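Local atomic coordinates of uracil-dna glycosylase (PDB entry 4UQM), a protein that belongs to the uracil-DNA glycosylase superfamily, has an alpha/beta fold around a four-stranded parallel sheet, and is bound to nucleic acid in this crystal. Residues 40-43 and 44-47; 57-60 and 61-64; 154-158 and 159-163. The protein carries 1 engineered substitution. One frame throughout, in Å; residues are numbered along the deposited sequence.

Interaction 1 (40-43 and 44-47)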
loop_
_atom_site.group_PDB
_atom_site.type_symbol
_atom_site.label_atom_id
_atom_site.label_comp_id
_atom_site.label_asym_id
_atom_site.label_seq_id
_atom_site.Cartn_x
_atom_site.Cartn_y
_atom_site.Cartn_z
ATOM N N PHE A 40 18.899 -0.791 6.750
ATOM C CA PHE A 40 17.963 -1.886 6.689
ATOM C C PHE A 40 18.346 -2.973 7.684
ATOM O O PHE A 40 17.473 -3.621 8.298
ATOM C CB PHE A 40 17.865 -2.426 5.250
ATOM C CG PHE A 40 16.763 -3.393 5.057
ATOM C CD1 PHE A 40 15.467 -2.958 4.774
ATOM C CD2 PHE A 40 16.987 -4.736 5.175
ATOM C CE1 PHE A 40 14.451 -3.876 4.618
ATOM C CE2 PHE A 40 15.959 -5.624 5.043
ATOM C CZ PHE A 40 14.694 -5.205 4.777
ATOM N N HIS A 41 19.641 -3.148 7.878
ATOM C CA HIS A 41 20.116 -4.048 8.912
ATOM C C HIS A 41 19.646 -3.534 10.285
ATOM O O HIS A 41 19.208 -4.293 11.116
ATOM C CB HIS A 41 21.659 -4.139 8.883
ATOM C CG HIS A 41 22.227 -5.066 9.911
ATOM N ND1 HIS A 41 22.532 -6.381 9.623
ATOM C CD2 HIS A 41 22.611 -4.864 11.197
ATOM C CE1 HIS A 41 23.024 -6.961 10.704
ATOM N NE2 HIS A 41 23.093 -6.055 11.668
ATOM N N GLU A 42 19.790 -2.231 10.513
ATOM C CA GLU A 42 19.356 -1.620 11.786
ATOM C C GLU A 42 17.841 -1.709 11.976
ATOM O O GLU A 42 17.384 -2.028 13.078
ATOM C CB GLU A 42 19.825 -0.170 11.922
ATOM C CG GLU A 42 21.338 -0.000 12.044
ATOM C CD GLU A 42 21.999 -0.835 13.137
ATOM O OE1 GLU A 42 21.436 -0.952 14.236
ATOM O OE2 GLU A 42 23.101 -1.393 12.913
ATOM N N LEU A 43 17.092 -1.441 10.917
ATOM C CA LEU A 43 15.639 -1.622 10.967
ATOM C C LEU A 43 15.292 -3.077 11.315
ATOM O O LEU A 43 14.484 -3.336 12.207
ATOM C CB LEU A 43 15.040 -1.288 9.613
ATOM C CG LEU A 43 13.566 -1.678 9.356
ATOM C CD1 LEU A 43 12.641 -0.908 10.277
ATOM C CD2 LEU A 43 13.251 -1.475 7.893
ATOM N N THR A 44 15.950 -4.023 10.646
ATOM C CA THR A 44 15.682 -5.453 10.902
ATOM C C THR A 44 15.968 -5.835 12.365
ATOM O O THR A 44 15.173 -6.516 13.037
ATOM C CB THR A 44 16.470 -6.308 9.909
ATOM O OG1 THR A 44 15.993 -6.042 8.587
ATOM C CG2 THR A 44 16.319 -7.781 10.205
ATOM N N ASP A 45 17.073 -5.322 12.895
ATOM C CA ASP A 45 17.448 -5.650 14.280
ATOM C C ASP A 45 16.422 -5.077 15.243
ATOM O O ASP A 45 16.058 -5.713 16.231
ATOM C CB ASP A 45 18.829 -5.101 14.646
ATOM C CG ASP A 45 19.960 -5.901 14.064
ATOM O OD1 ASP A 45 19.779 -7.058 13.623
ATOM O OD2 ASP A 45 21.043 -5.334 14.055
ATOM N N PHE A 46 15.949 -3.867 14.959
ATOM C CA PHE A 46 14.914 -3.266 15.815
ATOM C C PHE A 46 13.627 -4.080 15.762
ATOM O O PHE A 46 13.000 -4.323 16.780
ATOM C CB PHE A 46 14.680 -1.806 15.365
ATOM C CG PHE A 46 13.409 -1.162 15.920
ATOM C CD1 PHE A 46 13.310 -0.828 17.261
ATOM C CD2 PHE A 46 12.305 -1.012 15.106
ATOM C CE1 PHE A 46 12.093 -0.224 17.752
ATOM C CE2 PHE A 46 11.103 -0.415 15.581
ATOM C CZ PHE A 46 11.034 -0.077 16.910
ATOM N N LEU A 47 13.225 -4.487 14.574
ATOM C CA LEU A 47 11.993 -5.263 14.421
ATOM C C LEU A 47 12.107 -6.636 15.106
ATOM O O LEU A 47 11.152 -7.097 15.661
ATOM C CB LEU A 47 11.631 -5.454 12.931
ATOM C CG LEU A 47 11.249 -4.143 12.260
ATOM C CD1 LEU A 47 10.966 -4.438 10.820
ATOM C CD2 LEU A 47 10.072 -3.441 12.951
#

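Interaction 2 (57-60 and 61-64)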
loop_
_atom_site.group_PDB
_atom_site.type_symbol
_atom_site.label_atom_id
_atom_site.label_comp_id
_atom_site.label_asym_id
_atom_site.label_seq_id
_atom_site.Cartn_x
_atom_site.Cartn_y
_atom_site.Cartn_z
ATOM N N TYR A 57 2.354 -6.466 13.982
ATOM C CA TYR A 57 1.577 -6.797 12.824
ATOM C C TYR A 57 2.180 -6.135 11.579
ATOM O O TYR A 57 2.837 -5.110 11.665
ATOM C CB TYR A 57 0.147 -6.290 13.003
ATOM C CG TYR A 57 -0.588 -6.884 14.180
ATOM C CD1 TYR A 57 -0.674 -8.251 14.397
ATOM C CD2 TYR A 57 -1.192 -6.046 15.115
ATOM C CE1 TYR A 57 -1.385 -8.755 15.479
ATOM C CE2 TYR A 57 -1.915 -6.545 16.176
ATOM C CZ TYR A 57 -1.997 -7.894 16.367
ATOM O OH TYR A 57 -2.695 -8.403 17.450
ATOM N N PRO A 58 1.960 -6.733 10.391
ATOM C CA PRO A 58 1.393 -8.058 10.193
ATOM C C PRO A 58 2.413 -9.134 10.605
ATOM O O PRO A 58 3.534 -8.823 10.956
ATOM C CB PRO A 58 1.211 -8.108 8.674
ATOM C CG PRO A 58 2.380 -7.290 8.170
ATOM C CD PRO A 58 2.476 -6.153 9.161
ATOM N N PRO A 59 2.008 -10.393 10.553
ATOM C CA PRO A 59 2.979 -11.485 10.769
ATOM C C PRO A 59 4.182 -11.330 9.848
ATOM O O PRO A 59 4.065 -10.839 8.688
ATOM C CB PRO A 59 2.170 -12.740 10.428
ATOM C CG PRO A 59 0.729 -12.332 10.738
ATOM C CD PRO A 59 0.667 -10.927 10.275
ATOM N N ALA A 60 5.361 -11.714 10.350
ATOM C CA ALA A 60 6.582 -11.478 9.587
ATOM C C ALA A 60 6.538 -12.086 8.160
ATOM O O ALA A 60 7.000 -11.431 7.231
ATOM C CB ALA A 60 7.804 -11.970 10.351
ATOM N N PRO A 61 5.955 -13.294 7.975
ATOM C CA PRO A 61 5.893 -13.813 6.605
ATOM C C PRO A 61 5.106 -12.975 5.626
ATOM O O PRO A 61 5.194 -13.226 4.430
ATOM C CB PRO A 61 5.259 -15.198 6.797
ATOM C CG PRO A 61 5.638 -15.575 8.228
ATOM C CD PRO A 61 5.446 -14.295 8.954
ATOM N N ASP A 62 4.285 -12.038 6.135
ATOM C CA ASP A 62 3.388 -11.291 5.291
ATOM C C ASP A 62 3.868 -9.862 5.018
ATOM O O ASP A 62 3.275 -9.145 4.186
ATOM C CB ASP A 62 2.004 -11.185 5.959
ATOM C CG ASP A 62 1.361 -12.487 6.136
ATOM O OD1 ASP A 62 1.596 -13.395 5.337
ATOM O OD2 ASP A 62 0.599 -12.653 7.112
ATOM N N VAL A 63 4.939 -9.409 5.683
ATOM C CA VAL A 63 5.310 -8.009 5.615
ATOM C C VAL A 63 5.496 -7.508 4.208
ATOM O O VAL A 63 5.109 -6.363 3.895
ATOM C CB VAL A 63 6.577 -7.746 6.481
ATOM C CG1 VAL A 63 7.228 -6.387 6.208
ATOM C CG2 VAL A 63 6.244 -7.849 7.949
ATOM N N PHE A 64 6.104 -8.320 3.343
ATOM C CA PHE A 64 6.447 -7.883 1.987
ATOM C C PHE A 64 5.435 -8.391 0.947
ATOM O O PHE A 64 5.717 -8.352 -0.274
ATOM C CB PHE A 64 7.869 -8.332 1.650
ATOM C CG PHE A 64 8.917 -7.630 2.467
ATOM C CD1 PHE A 64 9.318 -6.334 2.147
ATOM C CD2 PHE A 64 9.516 -8.242 3.558
ATOM C CE1 PHE A 64 10.271 -5.659 2.928
ATOM C CE2 PHE A 64 10.461 -7.567 4.319
ATOM C CZ PHE A 64 10.828 -6.284 3.996
#

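Interaction 3 (154-158 and 159-163)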
loop_
_atom_site.group_PDB
_atom_site.type_symbol
_atom_site.label_atom_id
_atom_site.label_comp_id
_atom_site.label_asym_id
_atom_site.label_seq_id
_atom_site.Cartn_x
_atom_site.Cartn_y
_atom_site.Cartn_z
ATOM N N SER A 154 3.325 3.410 15.523
ATOM C CA SER A 154 4.350 3.084 16.506
ATOM C C SER A 154 5.691 2.699 15.935
ATOM O O SER A 154 6.707 2.798 16.632
ATOM C CB SER A 154 3.879 1.973 17.428
ATOM O OG SER A 154 3.255 0.898 16.741
ATOM N N HIS A 155 5.721 2.288 14.661
ATOM C CA HIS A 155 6.996 2.029 13.994
ATOM C C HIS A 155 7.414 3.082 12.990
ATOM O O HIS A 155 8.272 2.862 12.169
ATOM C CB HIS A 155 7.016 0.645 13.343
ATOM C CG HIS A 155 7.101 -0.463 14.330
ATOM N ND1 HIS A 155 7.124 -1.793 13.946
ATOM C CD2 HIS A 155 7.186 -0.468 15.677
ATOM C CE1 HIS A 155 7.246 -2.551 15.020
ATOM N NE2 HIS A 155 7.273 -1.775 16.086
ATOM N N GLN A 156 6.775 4.258 13.053
ATOM C CA GLN A 156 7.236 5.409 12.284
ATOM C C GLN A 156 8.655 5.799 12.694
ATOM O O GLN A 156 9.019 5.729 13.863
ATOM C CB GLN A 156 6.209 6.562 12.420
ATOM C CG GLN A 156 6.427 7.781 11.547
ATOM C CD GLN A 156 7.527 8.654 12.021
ATOM O OE1 GLN A 156 7.819 8.733 13.219
ATOM N NE2 GLN A 156 8.171 9.322 11.091
ATOM N N GLY A 157 9.451 6.204 11.715
ATOM C CA GLY A 157 10.732 6.815 12.004
ATOM C C GLY A 157 11.833 5.854 12.469
ATOM O O GLY A 157 12.776 6.260 13.136
ATOM N N LYS A 158 11.717 4.581 12.072
ATOM C CA LYS A 158 12.635 3.505 12.482
ATOM C C LYS A 158 13.384 2.879 11.319
ATOM O O LYS A 158 14.124 1.912 11.525
ATOM C CB LYS A 158 11.811 2.415 13.157
ATOM C CG LYS A 158 10.972 2.907 14.322
ATOM C CD LYS A 158 11.862 3.489 15.395
ATOM C CE LYS A 158 11.104 3.848 16.647
ATOM N NZ LYS A 158 12.062 4.604 17.531
ATOM N N GLY A 159 13.234 3.419 10.116
ATOM C CA GLY A 159 13.902 2.930 8.946
ATOM C C GLY A 159 13.028 2.518 7.819
ATOM O O GLY A 159 13.489 2.467 6.678
ATOM N N TRP A 160 11.731 2.259 8.064
ATOM C CA TRP A 160 10.903 1.843 6.947
ATOM C C TRP A 160 10.796 2.903 5.859
ATOM O O TRP A 160 10.642 2.587 4.675
ATOM C CB TRP A 160 9.463 1.494 7.391
ATOM C CG TRP A 160 9.289 0.129 7.956
ATOM C CD1 TRP A 160 8.853 -0.211 9.225
ATOM C CD2 TRP A 160 9.538 -1.091 7.279
ATOM N NE1 TRP A 160 8.810 -1.589 9.348
ATOM C CE2 TRP A 160 9.239 -2.140 8.167
ATOM C CE3 TRP A 160 9.998 -1.414 5.996
ATOM C CZ2 TRP A 160 9.406 -3.480 7.801
ATOM C CZ3 TRP A 160 10.160 -2.745 5.637
ATOM C CH2 TRP A 160 9.850 -3.751 6.536
ATOM N N GLU A 161 10.773 4.168 6.270
ATOM C CA GLU A 161 10.576 5.241 5.288
ATOM C C GLU A 161 11.651 5.288 4.240
ATOM O O GLU A 161 11.341 5.582 3.083
ATOM C CB GLU A 161 10.473 6.604 5.984
ATOM C CG GLU A 161 9.226 6.784 6.844
ATOM C CD GLU A 161 9.298 6.238 8.265
ATOM O OE1 GLU A 161 10.297 5.548 8.638
ATOM O OE2 GLU A 161 8.341 6.543 9.043
ATOM N N HIS A 162 12.886 4.916 4.585
ATOM C CA HIS A 162 13.931 4.846 3.562
ATOM C C HIS A 162 13.617 3.719 2.578
ATOM O O HIS A 162 13.832 3.842 1.388
ATOM C CB HIS A 162 15.274 4.570 4.220
ATOM C CG HIS A 162 15.768 5.674 5.077
ATOM N ND1 HIS A 162 15.926 6.955 4.603
ATOM C CD2 HIS A 162 16.205 5.681 6.356
ATOM C CE1 HIS A 162 16.418 7.718 5.572
ATOM N NE2 HIS A 162 16.566 6.971 6.656
ATOM N N PHE A 163 13.157 2.596 3.097
ATOM C CA PHE A 163 12.826 1.454 2.236
ATOM C C PHE A 163 11.626 1.775 1.334
ATOM O O PHE A 163 11.670 1.505 0.120
ATOM C CB PHE A 163 12.519 0.238 3.079
ATOM C CG PHE A 163 12.143 -0.969 2.253
ATOM C CD1 PHE A 163 13.127 -1.688 1.592
ATOM C CD2 PHE A 163 10.802 -1.307 2.059
ATOM C CE1 PHE A 163 12.772 -2.751 0.764
ATOM C CE2 PHE A 163 10.446 -2.374 1.258
ATOM C CZ PHE A 163 11.430 -3.125 0.630
HETATM O O HOH W 1 9.972 3.317 10.186
#

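Interaction 1 (40-43 and 44-47)
Phe-40 O takes two hydrogen bonds from Thr-44. The amide Thr-44 N stands 2.8 Å from Phe-40 O, the hydroxyl Thr-44 OG1 2.9 Å from the same oxygen, and the two donors arrive from opposite faces of the carbonyl plane. A first torsion of -64° sets OG1 beside the backbone N of Thr-44 and turns it back up the helix, which explains the second bond. That position also places OG1 3.6 Å from CE2 of the Phe-40 ring.

One residue on, His-41 and Asp-45 meet on the outer side of the same helix. Asp-45 OD2 is 3.2 Å from His-41 NE2, but the angle is too poor for a hydrogen bond; OD1 lies over one face of the imidazole, and the two planes are 79° apart. Glu-42 OE1 comes within 4.4 Å of Asp-45 OD2, so these like charges may raise the proton affinity of one or both carboxylates.

On the inner side, Leu-43 CD1 touches Leu-47 CD1 at 3.9 Å, while Leu-47 CG packs 3.3 Å from Leu-43 O. Behind these pairs run the i to i+4 backbone bonds of a regular alpha-helix, among them Leu-47 N to Leu-43 O at 2.9 Å, with an N-H...O angle of 162°.

Within the fold, Leu-43 and Leu-47 turn helix 38-53 toward helix 160-172, where both rest on Trp-160. Phe-46 stacks edge-to-face with His-155 in the loop preceding that helix, and Phe-40 does the same with Phe-35 of helix 25-35.

Interaction 2 (57-60 and 61-64)
Asp-62 has its CG beside its own backbone N (chi1 -63°), and this turns the carboxylate back toward the Pro-59 ring. Val-63, with CG1 anti to its backbone N (chi1 166°), directs CG2 toward Pro-58. Both side chains belong to a pair of overlapping beta turns, 59-62 and 60-63, whose central residues have the backbone angles of type I.

The evidence for the turns is two i to i+3 bonds. Asp-62 N donates to Pro-59 O at 2.8 Å, and Val-63 N donates to Ala-60 O over a longer 3.3 Å. The second is nonetheless straight at its hydrogen, with an N-H...O angle of 171°. Each donor stands well above the plane of the carbonyl it meets, away from a lone-pair direction.

Asp-62 OD2 lies against the Pro-59 ring, 3.6 Å from both Pro-59 CG and Pro-59 CD, in van der Waals contact with its carbons. The other oxygen, OD1, is hydrogen-bonded to Asn-65 ND2 at the start of the next helix, which helps fix the rotation of the carboxylate.

The chain enters from strand 56-57 through a cis peptide between Tyr-57 and Pro-58 and leaves at Phe-64, the N-cap of helix 65-69. Arg-51 of helix 38-53 touches Ala-60 and Val-63, and its NH2 donates a hydrogen bond to Pro-58 O. The side chains of Pro-58 and Val-63 cross at about a right angle, with Pro-58 CG 3.9 Å from Val-63 CG2.

Interaction 3 (154-158 and 159-163)
Glu-161 reaches back from the first turn of helix 160-172 to the amide of Gly-157. Its chain leaves with CG beside the backbone N (chi1 -67°) and then bends at chi2 (84°), folding the carboxylate onto the preceding loop. OE2 accepts from Gly-157 N at 2.9 Å, met on its syn side and close to the carboxylate plane. Gln-156, bent at its own chi2, crosses the glutamate at about a right angle and lays CG 3.4 Å from Glu-161 OE2.

The other oxygen, OE1, accepts from a water at 2.7 Å. That water also donates to His-155 O and accepts from Lys-158 N and Trp-160 N, four bonds that tie the type II beta turn 155-158 to the helix start. Gly-157, at the third position of this turn, has the positive phi the type II form needs; Gly-159 is the N-cap.

Outside the two segments, Thr-146 OG1 in a neighbouring loop is hydrogen-bonded to both His-155 ND1 and Trp-160 NE1. The bond of His-155 NE2 to Glu-50 OE1 and the packing of His-155 and Trp-160 on Leu-47 join the loop and helix 160-172 to helix 38-53, with Phe-163 continuing the packing onto helix 25-35.

How the interactions relate
The three contacts follow one another along the chain but converge in space. The centres of interactions 1 and 3 are about 10 Å apart, those of interactions 1 and 2 about 14 Å, and those of interactions 2 and 3 about 15 Å. Trp-160 is the shared surface: its CZ2 lies 3.5 Å from Leu-47 CD1 of interaction 1, and its CH2 lies 3.7 Å from Val-63 CG1 of interaction 2. Phe-64 joins the group, its CE1 3.6 Å from Phe-163 CZ and its CZ 4.1 Å from Phe-40 CZ. By nearest atoms, residues 154-163 come within about 6 Å of the bound nucleic acid, residues 57-64 about 9 Å and residues 40-47 about 15 Å.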